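Local coordinates for uncharacterized protein DR_0571 (Deinococcus radiodurans R1, PDB 3C4N) that binds ADP and is probably an FAD-dependent oxidoreductase of the ETF-QO/FixC family, its substrate and reaction still unknown, at residues A[89-93]-A[94-98]; A[100-103]-A[104-108]; A[320-323]-A[324-327]; A[174-177]-A[178-182]. All blocks are in the same frame, centred on the assembly; numbering follows the deposited sequence.

How the interactions relate
Four contacts between near neighbours in sequence illustrate how local chemistry follows position along a helix. Interactions 1 and 2 share helix 96-107: the first is a surface turn leading into its start, held by one backbone bond, a weak glutamate bond, a water and light van der Waals packing, whereas the second is a partly buried run with four i to i+4 bonds and a tryptophan-glutamine stack. Interaction 4, the most buried, has the same backbone ladder in helix 171-183, but leucines and alanines dominate it; L106 CD1 and L174 CD2 bring interactions 2 and 4 into contact. Interaction 3 stands apart, about 39 Å from interaction 4 between centres, where helix 315-324 leads into a loop.

Interaction 1 of 4, residues A[89-93]-A[94-98]; sequences QDIPA and GQEAQ
P92 and Q95 are joined by the backbone bond that closes a type II beta turn, from Q95 N to P92 O at 3.2 Å. The donor stands above the carbonyl plane, 41° out of it, although the N-H itself points fairly straight at the oxygen. G94 holds the third position of the turn, with a positive phi at which a CB would be jammed against the carbonyl oxygen of A93.

Van der Waals contacts fill the bend. The methyl I91 CG2, anti to its own backbone N, packs on the backbone at Q95 C (3.7 Å) and E96 N. Beside it, P92 CD meets Q95 CB at 4.1 Å, the proline ring and the bent glutamine chain meeting at a slant.

The polar contacts involve E96. Its OE1 takes a weak bond from G94 N (3.2 Å), while a water donates both to I91 O at 2.7 Å and to OE2 at 3.3 Å. Beyond the turn, I91 touches T381 and P92 touches L382 of helix 379-398.

With Q95 as N-cap of helix 96-107, the chemistry implies that the chain is turned into the helix mainly by backbone geometry, with the E96 carboxylate adding only a weak bond and a water-mediated link across the bend.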
ATOM      1  N   GLN A  89     -14.020  24.505 -20.675  1.00 23.31           N
ATOM      2  CA  GLN A  89     -14.045  25.887 -20.186  1.00 25.29           C
ATOM      3  C   GLN A  89     -12.977  26.121 -19.130  1.00 20.52           C
ATOM      4  O   GLN A  89     -12.774  27.245 -18.674  1.00 22.10           O
ATOM      5  CB  GLN A  89     -15.433  26.238 -19.626  1.00 30.58           C
ATOM      6  CG  GLN A  89     -16.523  26.266 -20.696  1.00 25.46           C
ATOM      7  CD  GLN A  89     -17.911  26.491 -20.134  1.00 33.95           C
ATOM      8  OE1 GLN A  89     -18.905  26.446 -20.866  1.00 32.29           O
ATOM      9  NE2 GLN A  89     -17.991  26.738 -18.829  1.00 35.15           N
ATOM     10  N   ASP A  90     -12.290  25.057 -18.735  1.00 17.63           N
ATOM     11  CA  ASP A  90     -11.242  25.206 -17.749  1.00 20.31           C
ATOM     12  C   ASP A  90      -9.878  25.087 -18.399  1.00 20.00           C
ATOM     13  O   ASP A  90      -8.882  24.841 -17.724  1.00 21.64           O
ATOM     14  CB  ASP A  90     -11.381  24.163 -16.646  1.00 23.03           C
ATOM     15  CG  ASP A  90     -12.472  24.507 -15.655  1.00 27.97           C
ATOM     16  OD1 ASP A  90     -13.063  25.611 -15.760  1.00 18.20           O
ATOM     17  OD2 ASP A  90     -12.726  23.670 -14.757  1.00 29.20           O
ATOM     18  N   ILE A  91      -9.838  25.268 -19.714  1.00 17.43           N
ATOM     19  CA  ILE A  91      -8.589  25.190 -20.451  1.00 16.44           C
ATOM     20  C   ILE A  91      -8.049  26.593 -20.723  1.00 19.67           C
ATOM     21  O   ILE A  91      -8.644  27.355 -21.479  1.00 17.11           O
ATOM     22  CB  ILE A  91      -8.777  24.497 -21.816  1.00 18.84           C
ATOM     23  CG1 ILE A  91      -9.394  23.106 -21.632  1.00 19.62           C
ATOM     24  CG2 ILE A  91      -7.425  24.406 -22.536  1.00 13.91           C
ATOM     25  CD1 ILE A  91      -9.791  22.426 -22.939  1.00  6.85           C
ATOM     26  N   PRO A  92      -6.929  26.960 -20.089  1.00 19.79           N
ATOM     27  CA  PRO A  92      -6.366  28.290 -20.330  1.00 22.84           C
ATOM     28  C   PRO A  92      -5.838  28.260 -21.763  1.00 24.96           C
ATOM     29  O   PRO A  92      -5.685  27.179 -22.335  1.00 26.84           O
ATOM     30  CB  PRO A  92      -5.226  28.378 -19.315  1.00 21.85           C
ATOM     31  CG  PRO A  92      -5.709  27.529 -18.184  1.00 16.09           C
ATOM     32  CD  PRO A  92      -6.300  26.332 -18.915  1.00 26.29           C
ATOM     33  N   ALA A  93      -5.553  29.426 -22.337  1.00 20.67           N
ATOM     34  CA  ALA A  93      -5.049  29.505 -23.705  1.00 16.77           C
ATOM     35  C   ALA A  93      -3.670  28.875 -23.828  1.00 15.18           C
ATOM     36  O   ALA A  93      -2.752  29.234 -23.093  1.00 19.36           O
ATOM     37  CB  ALA A  93      -4.999  30.953 -24.159  1.00 14.57           C
ATOM     38  N   GLY A  94      -3.525  27.927 -24.751  1.00 15.76           N
ATOM     39  CA  GLY A  94      -2.240  27.279 -24.952  1.00  5.34           C
ATOM     40  C   GLY A  94      -2.136  25.929 -24.278  1.00 13.61           C
ATOM     41  O   GLY A  94      -1.173  25.197 -24.493  1.00 17.00           O
ATOM     42  N   GLN A  95      -3.122  25.591 -23.456  1.00 13.39           N
ATOM     43  CA  GLN A  95      -3.093  24.314 -22.764  1.00 14.75           C
ATOM     44  C   GLN A  95      -4.022  23.243 -23.371  1.00 13.36           C
ATOM     45  O   GLN A  95      -4.321  22.245 -22.716  1.00 17.34           O
ATOM     46  CB  GLN A  95      -3.428  24.542 -21.288  1.00 20.14           C
ATOM     47  CG  GLN A  95      -2.488  25.524 -20.581  1.00 10.57           C
ATOM     48  CD  GLN A  95      -1.191  24.873 -20.142  1.00 21.82           C
ATOM     49  OE1 GLN A  95      -1.193  23.905 -19.376  1.00 18.39           O
ATOM     50  NE2 GLN A  95      -0.074  25.397 -20.625  1.00 20.57           N
ATOM     51  N   GLU A  96      -4.452  23.437 -24.618  1.00 12.20           N
ATOM     52  CA  GLU A  96      -5.331  22.486 -25.298  1.00 10.44           C
ATOM     53  C   GLU A  96      -4.731  21.075 -25.396  1.00 15.40           C
ATOM     54  O   GLU A  96      -5.449  20.082 -25.315  1.00 15.16           O
ATOM     55  CB  GLU A  96      -5.658  22.949 -26.731  1.00 21.71           C
ATOM     56  CG  GLU A  96      -6.538  24.197 -26.921  1.00 13.52           C
ATOM     57  CD  GLU A  96      -5.839  25.514 -26.591  1.00 26.85           C
ATOM     58  OE1 GLU A  96      -4.593  25.581 -26.636  1.00 22.24           O
ATOM     59  OE2 GLU A  96      -6.545  26.505 -26.293  1.00 40.88           O
ATOM     60  N   ALA A  97      -3.422  20.971 -25.596  1.00 15.90           N
ATOM     61  CA  ALA A  97      -2.807  19.649 -25.713  1.00 19.91           C
ATOM     62  C   ALA A  97      -2.899  18.882 -24.385  1.00 20.94           C
ATOM     63  O   ALA A  97      -3.262  17.704 -24.353  1.00 13.02           O
ATOM     64  CB  ALA A  97      -1.342  19.781 -26.151  1.00 17.56           C
ATOM     65  N   GLN A  98      -2.559  19.561 -23.296  1.00 13.13           N
ATOM     66  CA  GLN A  98      -2.609  18.963 -21.969  1.00 16.91           C
ATOM     67  C   GLN A  98      -4.033  18.547 -21.591  1.00 19.35           C
ATOM     68  O   GLN A  98      -4.249  17.467 -21.035  1.00 17.30           O
ATOM     69  CB  GLN A  98      -2.067  19.949 -20.924  1.00 20.12           C
ATOM     70  CG  GLN A  98      -0.568  20.247 -21.054  1.00 14.12           C
ATOM     71  CD  GLN A  98      -0.226  21.258 -22.142  1.00 22.11           C
ATOM     72  OE1 GLN A  98      -1.047  21.581 -23.004  1.00 14.43           O
ATOM     73  NE2 GLN A  98       1.007  21.754 -22.109  1.00 22.36           N
TER
HETATM   74  O   HOH W   1      -8.812  27.605 -24.177  1.00 31.75           O

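Interaction 2 of 4, residues A[100-103]-A[104-108]; sequences EWTR and EQLLG
The later turns of helix 96-107 bring W101 and Q105, one helical turn apart, into a flat stack. The glutamine amide lies over the indole with the two planes only 8° apart, CD above the CH2-CZ2 side of the six-membered ring. Ahead of the amide, Q105 CG makes a CH-pi contact over the same face, 3.4 Å from the ring centroid and 16° off its normal. W101 swings CG anti to the backbone N (chi1 -173°), which lays the indole along the helix toward its C-terminal end; the Q105 chain bends at chi2 to bring its amide over that ring. Q105 NE2 is hydrogen-bonded to Y54 OH, and W101 also stacks with H388. Replacing W101 with an alanine would probably leave the Q105 amide without the indole face it lies on, held at NE2 by Y54 but less fixed in its rotation.

Underneath runs the regular alpha-helical ladder of i to i+4 bonds, which starts with E104 N to E100 O at 2.9 Å and continues through Q105 to W101 and L106 to T102 as far as L107 to R103.

On another flank, R103 NH2 touches L107 CD1 at 3.6 Å, the methyl meeting the guanidinium at a slant, while E100 pairs its carboxylate with R165. T102 CG2 approaches L106 CD2 at 4.2 Å, and both residues pack on L384 of helix 379-398.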
ATOM      1  N   GLU A 100      -6.657  17.807 -23.613  1.00 12.71           N
ATOM      2  CA  GLU A 100      -7.182  16.683 -24.392  1.00 14.47           C
ATOM      3  C   GLU A 100      -6.507  15.369 -24.024  1.00  9.40           C
ATOM      4  O   GLU A 100      -7.158  14.331 -23.967  1.00 13.46           O
ATOM      5  CB  GLU A 100      -7.034  16.947 -25.899  1.00 19.52           C
ATOM      6  CG  GLU A 100      -7.903  18.100 -26.456  1.00 21.69           C
ATOM      7  CD  GLU A 100      -9.379  18.044 -26.016  1.00 24.10           C
ATOM      8  OE1 GLU A 100      -9.921  16.933 -25.810  1.00 17.44           O
ATOM      9  OE2 GLU A 100      -9.996  19.129 -25.896  1.00 11.21           O
ATOM     10  N   TRP A 101      -5.206  15.423 -23.777  1.00  9.41           N
ATOM     11  CA  TRP A 101      -4.455  14.237 -23.405  1.00 18.99           C
ATOM     12  C   TRP A 101      -5.018  13.716 -22.082  1.00 20.54           C
ATOM     13  O   TRP A 101      -5.245  12.509 -21.910  1.00 23.86           O
ATOM     14  CB  TRP A 101      -2.971  14.583 -23.255  1.00 21.12           C
ATOM     15  CG  TRP A 101      -2.103  13.387 -23.032  1.00 17.09           C
ATOM     16  CD1 TRP A 101      -1.531  12.596 -23.986  1.00 21.68           C
ATOM     17  CD2 TRP A 101      -1.778  12.796 -21.773  1.00 15.06           C
ATOM     18  NE1 TRP A 101      -0.872  11.542 -23.400  1.00 19.97           N
ATOM     19  CE2 TRP A 101      -1.007  11.641 -22.039  1.00 26.36           C
ATOM     20  CE3 TRP A 101      -2.065  13.128 -20.444  1.00  8.55           C
ATOM     21  CZ2 TRP A 101      -0.521  10.812 -21.019  1.00 26.04           C
ATOM     22  CZ3 TRP A 101      -1.585  12.307 -19.432  1.00 15.79           C
ATOM     23  CH2 TRP A 101      -0.820  11.162 -19.727  1.00 16.68           C
ATOM     24  N   THR A 102      -5.251  14.631 -21.144  1.00 23.18           N
ATOM     25  CA  THR A 102      -5.810  14.250 -19.849  1.00 19.68           C
ATOM     26  C   THR A 102      -7.191  13.626 -20.062  1.00 17.29           C
ATOM     27  O   THR A 102      -7.513  12.613 -19.443  1.00 12.93           O
ATOM     28  CB  THR A 102      -5.944  15.474 -18.903  1.00 21.54           C
ATOM     29  OG1 THR A 102      -4.638  15.973 -18.595  1.00 19.58           O
ATOM     30  CG2 THR A 102      -6.654  15.078 -17.598  1.00 22.51           C
ATOM     31  N   ARG A 103      -7.992  14.214 -20.953  1.00 11.10           N
ATOM     32  CA  ARG A 103      -9.329  13.686 -21.200  1.00 14.10           C
ATOM     33  C   ARG A 103      -9.260  12.257 -21.719  1.00 15.77           C
ATOM     34  O   ARG A 103     -10.007  11.390 -21.257  1.00 11.09           O
ATOM     35  CB  ARG A 103     -10.122  14.556 -22.196  1.00 19.79           C
ATOM     36  CG  ARG A 103     -11.637  14.412 -21.999  1.00 14.65           C
ATOM     37  CD  ARG A 103     -12.523  15.113 -23.033  1.00 15.74           C
ATOM     38  NE  ARG A 103     -13.044  14.101 -23.943  1.00 20.09           N
ATOM     39  CZ  ARG A 103     -14.321  13.929 -24.277  1.00 15.33           C
ATOM     40  NH1 ARG A 103     -15.281  14.701 -23.800  1.00 14.19           N
ATOM     41  NH2 ARG A 103     -14.644  12.934 -25.078  1.00 18.88           N
ATOM     42  N   GLU A 104      -8.359  12.019 -22.670  1.00  9.60           N
ATOM     43  CA  GLU A 104      -8.175  10.701 -23.262  1.00 16.31           C
ATOM     44  C   GLU A 104      -7.782   9.668 -22.209  1.00 17.26           C
ATOM     45  O   GLU A 104      -8.288   8.540 -22.216  1.00 16.59           O
ATOM     46  CB  GLU A 104      -7.104  10.756 -24.356  1.00 18.85           C
ATOM     47  CG  GLU A 104      -7.130   9.530 -25.248  1.00 33.61           C
ATOM     48  CD  GLU A 104      -6.236   9.639 -26.484  1.00 38.79           C
ATOM     49  OE1 GLU A 104      -6.548   8.962 -27.492  1.00 39.04           O
ATOM     50  OE2 GLU A 104      -5.226  10.377 -26.453  1.00 41.05           O
ATOM     51  N   GLN A 105      -6.878  10.064 -21.310  1.00 15.86           N
ATOM     52  CA  GLN A 105      -6.421   9.193 -20.231  1.00 15.71           C
ATOM     53  C   GLN A 105      -7.620   8.766 -19.377  1.00 23.93           C
ATOM     54  O   GLN A 105      -7.804   7.580 -19.080  1.00 29.32           O
ATOM     55  CB  GLN A 105      -5.396   9.919 -19.348  1.00 14.00           C
ATOM     56  CG  GLN A 105      -4.021  10.071 -19.942  1.00 12.51           C
ATOM     57  CD  GLN A 105      -3.294   8.752 -20.081  1.00 21.96           C
ATOM     58  OE1 GLN A 105      -3.109   8.263 -21.192  1.00 24.71           O
ATOM     59  NE2 GLN A 105      -2.881   8.162 -18.955  1.00 14.30           N
ATOM     60  N   LEU A 106      -8.437   9.747 -18.998  1.00 20.77           N
ATOM     61  CA  LEU A 106      -9.633   9.523 -18.191  1.00 17.81           C
ATOM     62  C   LEU A 106     -10.538   8.450 -18.791  1.00 18.23           C
ATOM     63  O   LEU A 106     -10.820   7.441 -18.145  1.00 17.56           O
ATOM     64  CB  LEU A 106     -10.407  10.838 -18.043  1.00  6.75           C
ATOM     65  CG  LEU A 106     -10.265  11.706 -16.779  1.00 15.86           C
ATOM     66  CD1 LEU A 106      -9.001  11.430 -16.036  1.00 11.25           C
ATOM     67  CD2 LEU A 106     -10.366  13.159 -17.170  1.00  7.97           C
ATOM     68  N   LEU A 107     -10.991   8.660 -20.024  1.00 14.67           N
ATOM     69  CA  LEU A 107     -11.867   7.691 -20.683  1.00 16.92           C
ATOM     70  C   LEU A 107     -11.188   6.336 -20.913  1.00 20.04           C
ATOM     71  O   LEU A 107     -11.858   5.315 -21.013  1.00 11.87           O
ATOM     72  CB  LEU A 107     -12.363   8.250 -22.021  1.00  8.30           C
ATOM     73  CG  LEU A 107     -13.174   9.551 -21.992  1.00 12.07           C
ATOM     74  CD1 LEU A 107     -13.468   9.976 -23.416  1.00  7.76           C
ATOM     75  CD2 LEU A 107     -14.458   9.364 -21.211  1.00  9.89           C
ATOM     76  N   GLY A 108      -9.858   6.328 -20.998  1.00 28.92           N
ATOM     77  CA  GLY A 108      -9.149   5.079 -21.212  1.00 24.16           C
ATOM     78  C   GLY A 108      -8.608   4.500 -19.916  1.00 26.91           C
ATOM     79  O   GLY A 108      -7.842   3.534 -19.927  1.00 21.58           O
TER

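Interaction 3 of 4, residues A[320-323]-A[324-327]; sequences DLVG and LMDA
V322 holds CG1 anti to its backbone N (chi1 174°), leaving CG2 beside that nitrogen, where the methyl of M325, a selenomethionine, arrives. The M325 chain runs extended through chi2 and then bends at chi3 (-138°), carrying CE back over the preceding helical turn. CE lies 3.8 Å from V322 CG2, the two side chains meeting at a slant, and 3.6 Å from V322 CA; it also reaches L321 CB at 4.2 Å. The selenium-bearing chain is thus folded against the helix it follows, with its CG resting near L321 O.

That same oxygen, L321 O, receives two backbone donors. L324 N approaches at 2.9 Å from well above the carbonyl plane, 65° out of it, in an i to i+3 bond of the 3-10 kind. M325 N adds a bond of 2.8 Å that is weak in angle. A little further on, a water donates to G323 O and accepts from A327 N at 2.9 Å, bridging the two residues.

Helix 315-324 thus leads into the loop that runs to strand 347-352. L321 packs on L313 and L331, M325 on A332, and the A327 backbone bonds to D153, while D320, a turn earlier in the helix, is hydrogen-bonded to H292 through OD2.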
ATOM      1  N   ASP A 320     -21.087  35.283  -1.295  1.00 29.33           N
ATOM      2  CA  ASP A 320     -21.301  34.805  -2.662  1.00 29.15           C
ATOM      3  C   ASP A 320     -22.712  34.234  -2.793  1.00 28.19           C
ATOM      4  O   ASP A 320     -23.450  34.579  -3.719  1.00 33.54           O
ATOM      5  CB  ASP A 320     -20.266  33.727  -3.042  1.00 27.95           C
ATOM      6  CG  ASP A 320     -18.893  34.307  -3.372  1.00 27.49           C
ATOM      7  OD1 ASP A 320     -18.829  35.343  -4.071  1.00 31.05           O
ATOM      8  OD2 ASP A 320     -17.873  33.716  -2.955  1.00 26.30           O
ATOM      9  N   LEU A 321     -23.081  33.361  -1.858  1.00 18.58           N
ATOM     10  CA  LEU A 321     -24.407  32.748  -1.852  1.00 19.82           C
ATOM     11  C   LEU A 321     -25.501  33.819  -1.862  1.00 22.45           C
ATOM     12  O   LEU A 321     -26.437  33.753  -2.651  1.00 22.17           O
ATOM     13  CB  LEU A 321     -24.573  31.859  -0.614  1.00 13.21           C
ATOM     14  CG  LEU A 321     -23.662  30.639  -0.486  1.00 17.81           C
ATOM     15  CD1 LEU A 321     -23.915  29.981   0.854  1.00 20.61           C
ATOM     16  CD2 LEU A 321     -23.914  29.664  -1.619  1.00 13.23           C
ATOM     17  N   VAL A 322     -25.379  34.804  -0.978  1.00 23.68           N
ATOM     18  CA  VAL A 322     -26.365  35.870  -0.906  1.00 22.77           C
ATOM     19  C   VAL A 322     -26.498  36.540  -2.267  1.00 21.94           C
ATOM     20  O   VAL A 322     -27.598  36.866  -2.698  1.00 24.58           O
ATOM     21  CB  VAL A 322     -25.959  36.916   0.151  1.00 28.79           C
ATOM     22  CG1 VAL A 322     -26.913  38.100   0.124  1.00 31.18           C
ATOM     23  CG2 VAL A 322     -25.945  36.270   1.533  1.00 20.34           C
ATOM     24  N   GLY A 323     -25.370  36.725  -2.947  1.00 29.73           N
ATOM     25  CA  GLY A 323     -25.381  37.364  -4.253  1.00 22.89           C
ATOM     26  C   GLY A 323     -25.924  36.492  -5.368  1.00 21.45           C
ATOM     27  O   GLY A 323     -26.231  36.982  -6.453  1.00 15.57           O
ATOM     28  N   LEU A 324     -26.057  35.197  -5.102  1.00 21.68           N
ATOM     29  CA  LEU A 324     -26.563  34.272  -6.108  1.00 27.70           C
ATOM     30  C   LEU A 324     -27.945  33.706  -5.815  1.00 29.97           C
ATOM     31  O   LEU A 324     -28.551  33.067  -6.673  1.00 32.00           O
ATOM     32  CB  LEU A 324     -25.584  33.118  -6.293  1.00 28.05           C
ATOM     33  CG  LEU A 324     -24.600  33.269  -7.447  1.00 26.40           C
ATOM     34  CD1 LEU A 324     -23.552  32.184  -7.355  1.00 25.89           C
ATOM     35  CD2 LEU A 324     -25.342  33.207  -8.767  1.00 17.53           C
HETATM   36  N   MSE A 325     -28.435  33.942  -4.603  1.00 35.61           N
HETATM   37  CA  MSE A 325     -29.741  33.444  -4.193  1.00 34.34           C
HETATM   38  C   MSE A 325     -30.888  33.826  -5.099  1.00 26.57           C
HETATM   39  O   MSE A 325     -31.804  33.033  -5.314  1.00 27.43           O
HETATM   40  CB  MSE A 325     -30.066  33.912  -2.782  1.00 38.66           C
HETATM   41  CG  MSE A 325     -29.511  32.999  -1.715  1.00 45.25           C
HETATM   42 SE   MSE A 325     -29.922  33.649   0.019  1.00 45.67          SE
HETATM   43  CE  MSE A 325     -28.213  33.300   0.828  1.00 42.24           C
ATOM     44  N   ASP A 326     -30.869  35.044  -5.612  1.00 19.50           N
ATOM     45  CA  ASP A 326     -31.954  35.439  -6.483  1.00 28.33           C
ATOM     46  C   ASP A 326     -31.880  34.603  -7.754  1.00 31.57           C
ATOM     47  O   ASP A 326     -32.837  33.913  -8.113  1.00 28.39           O
ATOM     48  CB  ASP A 326     -31.880  36.936  -6.788  1.00 34.00           C
ATOM     49  CG  ASP A 326     -32.082  37.791  -5.544  1.00 32.32           C
ATOM     50  OD1 ASP A 326     -33.029  37.523  -4.784  1.00 37.39           O
ATOM     51  OD2 ASP A 326     -31.298  38.729  -5.316  1.00 41.45           O
ATOM     52  N   ALA A 327     -30.727  34.632  -8.415  1.00 30.84           N
ATOM     53  CA  ALA A 327     -30.540  33.876  -9.651  1.00 30.79           C
ATOM     54  C   ALA A 327     -30.699  32.372  -9.466  1.00 30.75           C
ATOM     55  O   ALA A 327     -31.234  31.685 -10.337  1.00 29.68           O
ATOM     56  CB  ALA A 327     -29.162  34.177 -10.240  1.00 33.55           C
TER
HETATM   57  O   HOH W   2     -28.928  36.806  -7.837  1.00 46.23           O

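Interaction 4 of 4, residues A[174-177]-A[178-182]; sequences LALL and AAQQA
Q180 and L176 face each other across one turn of helix 171-183, whose A178 touches A49 of helix 46-58, which follows the first strand of the probably Rossmann-type nucleotide-binding fold. The A175 side chain comes within about 4 Å of that of T79, which binds ADP, and about 7 Å of the nucleotide. From CB outward, the glutamine chain passes close over the L176 carbonyl. CB stands 3.3 Å from L176 O; CG, anti to its own carbonyl carbon (chi1 -70°), also lies over that oxygen. Next, CD meets L176 CG at 3.8 Å. At the tip, NE2 lies against the leucine branch, 4.0 Å from L176 CD2, while OE1 lies near L176 O and L177 CA. A serine in place of Q180 would probably leave the L176 isobutyl group without its amide cover on this side.

In the regular backbone beneath, Q180 N bonds to L176 O at 2.7 Å with an N-H...O angle of 174°, and A178, A179 and Q181 bond likewise to L174, A175 and L177. Q180 and Q181 also pack on G186 and G184 of the second subunit. Alongside, pointing the same way as the Q181 chain, L177 sets its CD1 3.8 Å from Q181 CG.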
ATOM      1  N   LEU A 174      -9.573   7.971  -9.307  1.00 13.26           N
ATOM      2  CA  LEU A 174      -8.478   8.143 -10.263  1.00  9.02           C
ATOM      3  C   LEU A 174      -7.160   7.930  -9.545  1.00  9.36           C
ATOM      4  O   LEU A 174      -6.330   7.136  -9.978  1.00 20.25           O
ATOM      5  CB  LEU A 174      -8.510   9.548 -10.875  1.00  3.64           C
ATOM      6  CG  LEU A 174      -7.346   9.911 -11.795  1.00  9.16           C
ATOM      7  CD1 LEU A 174      -7.172   8.807 -12.827  1.00  5.24           C
ATOM      8  CD2 LEU A 174      -7.589  11.267 -12.512  1.00  1.12           C
ATOM      9  N   ALA A 175      -6.990   8.638  -8.437  1.00 12.53           N
ATOM     10  CA  ALA A 175      -5.776   8.559  -7.636  1.00 15.72           C
ATOM     11  C   ALA A 175      -5.506   7.136  -7.132  1.00 12.99           C
ATOM     12  O   ALA A 175      -4.408   6.619  -7.311  1.00 11.99           O
ATOM     13  CB  ALA A 175      -5.879   9.530  -6.461  1.00 22.02           C
ATOM     14  N   LEU A 176      -6.505   6.516  -6.502  1.00 10.86           N
ATOM     15  CA  LEU A 176      -6.367   5.149  -5.990  1.00 14.39           C
ATOM     16  C   LEU A 176      -5.920   4.209  -7.110  1.00 18.31           C
ATOM     17  O   LEU A 176      -4.991   3.419  -6.943  1.00 19.15           O
ATOM     18  CB  LEU A 176      -7.696   4.644  -5.421  1.00  6.22           C
ATOM     19  CG  LEU A 176      -7.609   3.247  -4.792  1.00 16.62           C
ATOM     20  CD1 LEU A 176      -6.625   3.295  -3.639  1.00  6.43           C
ATOM     21  CD2 LEU A 176      -8.985   2.758  -4.311  1.00  1.09           C
ATOM     22  N   LEU A 177      -6.605   4.299  -8.245  1.00 14.78           N
ATOM     23  CA  LEU A 177      -6.290   3.479  -9.403  1.00 16.42           C
ATOM     24  C   LEU A 177      -4.833   3.656  -9.789  1.00 18.68           C
ATOM     25  O   LEU A 177      -4.122   2.688 -10.048  1.00 22.30           O
ATOM     26  CB  LEU A 177      -7.161   3.873 -10.595  1.00  9.63           C
ATOM     27  CG  LEU A 177      -6.720   3.333 -11.954  1.00  4.14           C
ATOM     28  CD1 LEU A 177      -6.700   1.811 -11.953  1.00  9.16           C
ATOM     29  CD2 LEU A 177      -7.668   3.842 -13.005  1.00 20.48           C
ATOM     30  N   ALA A 178      -4.390   4.903  -9.827  1.00 14.23           N
ATOM     31  CA  ALA A 178      -3.025   5.195 -10.204  1.00  9.35           C
ATOM     32  C   ALA A 178      -2.071   4.618  -9.179  1.00  8.84           C
ATOM     33  O   ALA A 178      -1.077   3.992  -9.537  1.00 12.56           O
ATOM     34  CB  ALA A 178      -2.829   6.697 -10.329  1.00  9.54           C
ATOM     35  N   ALA A 179      -2.363   4.814  -7.901  1.00 13.87           N
ATOM     36  CA  ALA A 179      -1.477   4.276  -6.875  1.00  9.75           C
ATOM     37  C   ALA A 179      -1.454   2.747  -6.991  1.00 10.75           C
ATOM     38  O   ALA A 179      -0.390   2.142  -7.049  1.00 15.54           O
ATOM     39  CB  ALA A 179      -1.942   4.706  -5.485  1.00  4.90           C
ATOM     40  N   GLN A 180      -2.627   2.129  -7.043  1.00  7.61           N
ATOM     41  CA  GLN A 180      -2.698   0.683  -7.149  1.00 14.79           C
ATOM     42  C   GLN A 180      -1.817   0.131  -8.260  1.00 19.89           C
ATOM     43  O   GLN A 180      -0.957  -0.725  -8.021  1.00 23.86           O
ATOM     44  CB  GLN A 180      -4.144   0.243  -7.350  1.00  7.89           C
ATOM     45  CG  GLN A 180      -4.954   0.444  -6.099  1.00  9.35           C
ATOM     46  CD  GLN A 180      -6.360  -0.047  -6.231  1.00 19.61           C
ATOM     47  OE1 GLN A 180      -6.968   0.066  -7.302  1.00 19.73           O
ATOM     48  NE2 GLN A 180      -6.905  -0.589  -5.137  1.00 15.52           N
ATOM     49  N   GLN A 181      -2.032   0.640  -9.469  1.00 17.12           N
ATOM     50  CA  GLN A 181      -1.276   0.243 -10.646  1.00 13.12           C
ATOM     51  C   GLN A 181       0.222   0.485 -10.457  1.00 15.43           C
ATOM     52  O   GLN A 181       1.038  -0.312 -10.915  1.00 18.95           O
ATOM     53  CB  GLN A 181      -1.775   1.019 -11.875  1.00 16.43           C
ATOM     54  CG  GLN A 181      -3.113   0.557 -12.443  1.00 19.29           C
ATOM     55  CD  GLN A 181      -3.159  -0.945 -12.672  1.00 23.72           C
ATOM     56  OE1 GLN A 181      -3.549  -1.697 -11.779  1.00 35.94           O
ATOM     57  NE2 GLN A 181      -2.751  -1.388 -13.861  1.00 18.61           N
ATOM     58  N   ALA A 182       0.586   1.583  -9.794  1.00 18.66           N
ATOM     59  CA  ALA A 182       1.998   1.897  -9.557  1.00 19.63           C
ATOM     60  C   ALA A 182       2.617   0.845  -8.637  1.00 19.98           C
ATOM     61  O   ALA A 182       3.760   0.407  -8.835  1.00 17.32           O
ATOM     62  CB  ALA A 182       2.131   3.283  -8.935  1.00  7.19           C
TER